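Local coordinates for enoyl-CoA hydratase/isomerase family protein (Ruegeria pomeroyi, PDB 3L3S) that belongs to the crotonase superfamily and may act as a hydro-lyase, perhaps hydrating enoyl-CoA thioesters in fatty acid metabolism, at residues Leu54-Ala65 against Pro106-Ala117. Residues are numbered along the deposited sequence; the frame is centred on the assembly and turned at random.
Sequences LVIHGPGRIFCA and PTIALVEGIATA
Leu54-Ala65 and Pro106-Ala117 run side by side in the crotonase fold and pair twice as parallel strands, first in the six-stranded mixed sheet and then, past a corner, in a smaller parallel one. In the first pairing, Ile56 N donates to Ile108 O (2.8 Å) and Ile56 O receives Leu110 N, the alternation expected of parallel strands. Between the sheets the chains part, and Glu112 spans the gap: its OE1 accepts Gly60 N at 2.9 Å, nearly along the C-O axis, and takes a weak bond from His57 NE2 (3.3 Å). The imidazole is wedged between Leu110 CD1, 4.1 Å from its centroid, and the Pro59 ring on the opposite face, so apolar groups on both faces limit its rotation while its edge meets the carboxylate. Phe63 fills the corner. With CG anti to the backbone N (chi1 173°), its ring reaches back onto the sheet face that carries Ala109 and Val111, where Val111 CG2 sits over one face, 3.8 Å from the centroid, and the small Ala109 and Ala115 leave room for its bulk. Gly113 suits its place because a CB would strike Arg61 O. Beyond it, Ile114 O accepts Phe63 N (2.8 Å) and, weakly, Cys64 N, two successive NH groups on one carbonyl at a beta bulge. Helix 118-124 packs Met123 against Phe63, Ala109 and Val111; on the other face helix 194-207 covers Val55, Ile108 and Leu110, while strand 17-22 hydrogen-bonds Val55 and His57.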
ATOM      1  N   LEU B  54      -6.961 -20.236  13.685  1.00 27.18           N
ATOM      2  CA  LEU B  54      -6.565 -21.218  12.673  1.00 25.99           C
ATOM      3  C   LEU B  54      -5.100 -21.098  12.284  1.00 25.42           C
ATOM      4  O   LEU B  54      -4.590 -19.988  12.108  1.00 25.11           O
ATOM      5  CB  LEU B  54      -7.387 -21.047  11.387  1.00 27.06           C
ATOM      6  CG  LEU B  54      -8.858 -21.417  11.181  1.00 26.54           C
ATOM      7  CD1 LEU B  54      -9.005 -22.906  11.244  1.00 26.59           C
ATOM      8  CD2 LEU B  54      -9.775 -20.714  12.166  1.00 26.56           C
ATOM      9  N   VAL B  55      -4.427 -22.246  12.187  1.00 23.86           N
ATOM     10  CA  VAL B  55      -3.029 -22.319  11.752  1.00 22.47           C
ATOM     11  C   VAL B  55      -3.002 -23.276  10.559  1.00 22.68           C
ATOM     12  O   VAL B  55      -3.550 -24.368  10.631  1.00 20.78           O
ATOM     13  CB  VAL B  55      -2.044 -22.823  12.856  1.00 22.51           C
ATOM     14  CG1 VAL B  55      -0.633 -23.004  12.272  1.00 21.36           C
ATOM     15  CG2 VAL B  55      -1.976 -21.831  14.028  1.00 22.11           C
ATOM     16  N   ILE B  56      -2.449 -22.809   9.440  1.00 23.39           N
ATOM     17  CA  ILE B  56      -2.327 -23.596   8.213  1.00 24.34           C
ATOM     18  C   ILE B  56      -0.844 -23.904   8.013  1.00 24.82           C
ATOM     19  O   ILE B  56      -0.036 -23.015   7.745  1.00 24.37           O
ATOM     20  CB  ILE B  56      -2.929 -22.846   6.988  1.00 24.41           C
ATOM     21  CG1 ILE B  56      -4.433 -22.630   7.212  1.00 27.54           C
ATOM     22  CG2 ILE B  56      -2.708 -23.649   5.697  1.00 25.68           C
ATOM     23  CD1 ILE B  56      -5.117 -21.751   6.183  1.00 32.02           C
ATOM     24  N   HIS B  57      -0.511 -25.179   8.138  1.00 26.56           N
ATOM     25  CA  HIS B  57       0.864 -25.645   8.018  1.00 28.20           C
ATOM     26  C   HIS B  57       1.035 -26.633   6.865  1.00 28.49           C
ATOM     27  O   HIS B  57       0.374 -27.672   6.809  1.00 29.05           O
ATOM     28  CB  HIS B  57       1.280 -26.295   9.360  1.00 30.50           C
ATOM     29  CG  HIS B  57       2.742 -26.628   9.495  1.00 34.04           C
ATOM     30  ND1 HIS B  57       3.209 -27.471  10.483  1.00 35.72           N
ATOM     31  CD2 HIS B  57       3.836 -26.213   8.810  1.00 36.09           C
ATOM     32  CE1 HIS B  57       4.525 -27.558  10.403  1.00 35.90           C
ATOM     33  NE2 HIS B  57       4.930 -26.806   9.396  1.00 37.07           N
ATOM     34  N   GLY B  58       1.916 -26.263   5.939  1.00 28.66           N
ATOM     35  CA  GLY B  58       2.293 -27.113   4.820  1.00 28.58           C
ATOM     36  C   GLY B  58       3.730 -27.448   5.210  1.00 28.36           C
ATOM     37  O   GLY B  58       4.616 -26.639   4.933  1.00 29.28           O
ATOM     38  N   PRO B  59       3.996 -28.596   5.880  1.00 28.84           N
ATOM     39  CA  PRO B  59       5.344 -28.993   6.316  1.00 29.77           C
ATOM     40  C   PRO B  59       6.416 -29.277   5.273  1.00 30.36           C
ATOM     41  O   PRO B  59       6.112 -29.660   4.146  1.00 32.90           O
ATOM     42  CB  PRO B  59       5.080 -30.252   7.150  1.00 29.09           C
ATOM     43  CG  PRO B  59       3.643 -30.163   7.512  1.00 29.37           C
ATOM     44  CD  PRO B  59       3.038 -29.652   6.254  1.00 29.28           C
ATOM     45  N   GLY B  60       7.664 -29.029   5.671  1.00 30.93           N
ATOM     46  CA  GLY B  60       8.833 -29.307   4.850  1.00 31.18           C
ATOM     47  C   GLY B  60       9.329 -28.401   3.750  1.00 32.19           C
ATOM     48  O   GLY B  60       9.063 -27.193   3.715  1.00 33.72           O
ATOM     49  N   ARG B  61      10.099 -29.025   2.861  1.00 31.29           N
ATOM     50  CA  ARG B  61      10.719 -28.404   1.687  1.00 31.13           C
ATOM     51  C   ARG B  61       9.764 -27.509   0.869  1.00 28.94           C
ATOM     52  O   ARG B  61      10.180 -26.489   0.313  1.00 27.73           O
ATOM     53  CB  ARG B  61      11.306 -29.522   0.802  1.00 31.38           C
ATOM     54  CG  ARG B  61      11.709 -29.119  -0.613  1.00 36.49           C
ATOM     55  CD  ARG B  61      12.227 -30.273  -1.434  1.00 40.00           C
ATOM     56  NE  ARG B  61      11.481 -31.527  -1.257  1.00 37.45           N
ATOM     57  CZ  ARG B  61      11.060 -32.299  -2.253  1.00 37.64           C
ATOM     58  NH1 ARG B  61      11.287 -31.956  -3.516  1.00 38.93           N
ATOM     59  NH2 ARG B  61      10.493 -33.461  -1.983  1.00 37.40           N
ATOM     60  N   ILE B  62       8.513 -27.949   0.742  1.00 27.21           N
ATOM     61  CA  ILE B  62       7.501 -27.210  -0.002  1.00 26.27           C
ATOM     62  C   ILE B  62       6.314 -26.895   0.909  1.00 26.22           C
ATOM     63  O   ILE B  62       5.794 -27.794   1.581  1.00 27.35           O
ATOM     64  CB  ILE B  62       6.990 -28.008  -1.263  1.00 25.57           C
ATOM     65  CG1 ILE B  62       8.160 -28.405  -2.182  1.00 24.37           C
ATOM     66  CG2 ILE B  62       6.015 -27.143  -2.078  1.00 23.77           C
ATOM     67  CD1 ILE B  62       7.800 -29.240  -3.399  1.00 24.22           C
ATOM     68  N   PHE B  63       5.912 -25.621   0.962  1.00 23.54           N
ATOM     69  CA  PHE B  63       4.744 -25.235   1.756  1.00 22.76           C
ATOM     70  C   PHE B  63       3.517 -25.764   1.018  1.00 21.59           C
ATOM     71  O   PHE B  63       2.691 -26.455   1.605  1.00 22.72           O
ATOM     72  CB  PHE B  63       4.645 -23.712   1.937  1.00 23.29           C
ATOM     73  CG  PHE B  63       3.366 -23.253   2.613  1.00 26.79           C
ATOM     74  CD1 PHE B  63       3.117 -23.555   3.968  1.00 27.98           C
ATOM     75  CD2 PHE B  63       2.396 -22.533   1.890  1.00 25.34           C
ATOM     76  CE1 PHE B  63       1.910 -23.145   4.600  1.00 29.62           C
ATOM     77  CE2 PHE B  63       1.190 -22.119   2.500  1.00 26.43           C
ATOM     78  CZ  PHE B  63       0.944 -22.426   3.862  1.00 29.12           C
ATOM     79  N   CYS B  64       3.433 -25.420  -0.267  1.00 21.31           N
ATOM     80  CA  CYS B  64       2.353 -25.818  -1.158  1.00 23.19           C
ATOM     81  C   CYS B  64       2.732 -25.398  -2.577  1.00 25.17           C
ATOM     82  O   CYS B  64       3.078 -24.238  -2.828  1.00 25.76           O
ATOM     83  CB  CYS B  64       1.028 -25.172  -0.732  1.00 24.59           C
ATOM     84  SG  CYS B  64      -0.363 -25.563  -1.775  1.00 25.64           S
ATOM     85  N   ALA B  65       2.682 -26.361  -3.495  1.00 26.91           N
ATOM     86  CA  ALA B  65       3.032 -26.138  -4.895  1.00 29.88           C
ATOM     87  C   ALA B  65       1.896 -25.521  -5.705  1.00 30.73           C
ATOM     88  O   ALA B  65       2.117 -24.965  -6.786  1.00 30.51           O
ATOM     89  CB  ALA B  65       3.507 -27.448  -5.539  1.00 29.79           C
ATOM     90  N   PRO B 106      -8.806 -15.393  13.403  1.00 20.92           N
ATOM     91  CA  PRO B 106      -7.432 -15.266  12.880  1.00 20.28           C
ATOM     92  C   PRO B 106      -6.871 -16.505  12.203  1.00 20.04           C
ATOM     93  O   PRO B 106      -7.036 -17.618  12.693  1.00 18.69           O
ATOM     94  CB  PRO B 106      -6.615 -14.927  14.122  1.00 19.31           C
ATOM     95  CG  PRO B 106      -7.570 -14.206  14.976  1.00 21.62           C
ATOM     96  CD  PRO B 106      -8.831 -15.028  14.833  1.00 21.21           C
ATOM     97  N   THR B 107      -6.298 -16.296  11.022  1.00 20.13           N
ATOM     98  CA  THR B 107      -5.689 -17.365  10.233  1.00 20.44           C
ATOM     99  C   THR B 107      -4.185 -17.088  10.087  1.00 20.48           C
ATOM    100  O   THR B 107      -3.775 -15.983   9.724  1.00 21.54           O
ATOM    101  CB  THR B 107      -6.368 -17.504   8.859  1.00 20.07           C
ATOM    102  OG1 THR B 107      -6.223 -16.281   8.131  1.00 20.65           O
ATOM    103  CG2 THR B 107      -7.875 -17.813   9.026  1.00 19.68           C
ATOM    104  N   ILE B 108      -3.368 -18.067  10.462  1.00 20.69           N
ATOM    105  CA  ILE B 108      -1.906 -17.942  10.418  1.00 20.12           C
ATOM    106  C   ILE B 108      -1.264 -19.046   9.586  1.00 20.03           C
ATOM    107  O   ILE B 108      -1.517 -20.228   9.803  1.00 21.15           O
ATOM    108  CB  ILE B 108      -1.279 -17.994  11.855  1.00 21.10           C
ATOM    109  CG1 ILE B 108      -1.877 -16.904  12.754  1.00 21.66           C
ATOM    110  CG2 ILE B 108       0.250 -17.811  11.790  1.00 20.83           C
ATOM    111  CD1 ILE B 108      -1.779 -17.182  14.232  1.00 22.17           C
ATOM    112  N   ALA B 109      -0.382 -18.643   8.680  1.00 18.31           N
ATOM    113  CA  ALA B 109       0.344 -19.575   7.837  1.00 17.43           C
ATOM    114  C   ALA B 109       1.782 -19.773   8.337  1.00 18.07           C
ATOM    115  O   ALA B 109       2.484 -18.801   8.631  1.00 19.63           O
ATOM    116  CB  ALA B 109       0.336 -19.088   6.408  1.00 16.27           C
ATOM    117  N   LEU B 110       2.181 -21.036   8.489  1.00 20.77           N
ATOM    118  CA  LEU B 110       3.535 -21.418   8.925  1.00 23.16           C
ATOM    119  C   LEU B 110       4.250 -21.971   7.679  1.00 23.78           C
ATOM    120  O   LEU B 110       3.924 -23.063   7.191  1.00 23.24           O
ATOM    121  CB  LEU B 110       3.445 -22.476  10.034  1.00 23.89           C
ATOM    122  CG  LEU B 110       4.584 -22.833  11.002  1.00 25.87           C
ATOM    123  CD1 LEU B 110       3.987 -23.662  12.127  1.00 27.35           C
ATOM    124  CD2 LEU B 110       5.724 -23.598  10.356  1.00 26.51           C
ATOM    125  N   VAL B 111       5.213 -21.198   7.176  1.00 25.18           N
ATOM    126  CA  VAL B 111       5.978 -21.529   5.964  1.00 26.35           C
ATOM    127  C   VAL B 111       7.452 -21.869   6.229  1.00 27.99           C
ATOM    128  O   VAL B 111       8.207 -21.025   6.715  1.00 27.30           O
ATOM    129  CB  VAL B 111       5.863 -20.355   4.938  1.00 25.55           C
ATOM    130  CG1 VAL B 111       6.647 -20.614   3.668  1.00 25.45           C
ATOM    131  CG2 VAL B 111       4.409 -20.128   4.586  1.00 25.11           C
ATOM    132  N   GLU B 112       7.850 -23.093   5.854  1.00 29.28           N
ATOM    133  CA  GLU B 112       9.225 -23.602   6.022  1.00 31.12           C
ATOM    134  C   GLU B 112       9.965 -23.759   4.688  1.00 30.38           C
ATOM    135  O   GLU B 112      11.197 -23.893   4.670  1.00 31.02           O
ATOM    136  CB  GLU B 112       9.221 -24.974   6.719  1.00 31.63           C
ATOM    137  CG  GLU B 112       8.714 -24.987   8.150  1.00 33.57           C
ATOM    138  CD  GLU B 112       8.389 -26.378   8.664  1.00 34.84           C
ATOM    139  OE1 GLU B 112       7.867 -27.207   7.893  1.00 33.48           O
ATOM    140  OE2 GLU B 112       8.633 -26.640   9.861  1.00 40.02           O
ATOM    141  N   GLY B 113       9.206 -23.789   3.589  1.00 29.88           N
ATOM    142  CA  GLY B 113       9.793 -23.950   2.269  1.00 24.83           C
ATOM    143  C   GLY B 113       9.207 -23.083   1.174  1.00 25.43           C
ATOM    144  O   GLY B 113       8.821 -21.935   1.415  1.00 24.05           O
ATOM    145  N   ILE B 114       9.140 -23.628  -0.039  1.00 26.06           N
ATOM    146  CA  ILE B 114       8.618 -22.876  -1.174  1.00 28.51           C
ATOM    147  C   ILE B 114       7.088 -22.821  -1.285  1.00 28.35           C
ATOM    148  O   ILE B 114       6.387 -23.831  -1.148  1.00 28.42           O
ATOM    149  CB  ILE B 114       9.318 -23.279  -2.528  1.00 30.85           C
ATOM    150  CG1 ILE B 114       8.841 -22.383  -3.692  1.00 33.75           C
ATOM    151  CG2 ILE B 114       9.140 -24.757  -2.816  1.00 30.81           C
ATOM    152  CD1 ILE B 114       9.563 -22.593  -5.029  1.00 36.04           C
ATOM    153  N   ALA B 115       6.597 -21.597  -1.448  1.00 29.03           N
ATOM    154  CA  ALA B 115       5.169 -21.320  -1.607  1.00 27.29           C
ATOM    155  C   ALA B 115       5.019 -20.807  -3.039  1.00 25.69           C
ATOM    156  O   ALA B 115       5.417 -19.681  -3.364  1.00 24.26           O
ATOM    157  CB  ALA B 115       4.716 -20.279  -0.591  1.00 23.86           C
ATOM    158  N   THR B 116       4.526 -21.682  -3.905  1.00 25.66           N
ATOM    159  CA  THR B 116       4.360 -21.351  -5.321  1.00 27.57           C
ATOM    160  C   THR B 116       2.939 -21.457  -5.855  1.00 26.63           C
ATOM    161  O   THR B 116       2.180 -22.345  -5.465  1.00 27.77           O
ATOM    162  CB  THR B 116       5.360 -22.146  -6.236  1.00 27.25           C
ATOM    163  OG1 THR B 116       4.827 -22.285  -7.558  1.00 31.31           O
ATOM    164  CG2 THR B 116       5.662 -23.519  -5.682  1.00 30.58           C
ATOM    165  N   ALA B 117       2.620 -20.534  -6.767  1.00 23.96           N
ATOM    166  CA  ALA B 117       1.333 -20.425  -7.454  1.00 22.67           C
ATOM    167  C   ALA B 117       0.188 -20.304  -6.454  1.00 23.25           C
ATOM    168  O   ALA B 117       0.244 -19.432  -5.585  1.00 24.38           O
ATOM    169  CB  ALA B 117       1.140 -21.612  -8.421  1.00 22.81           C
TER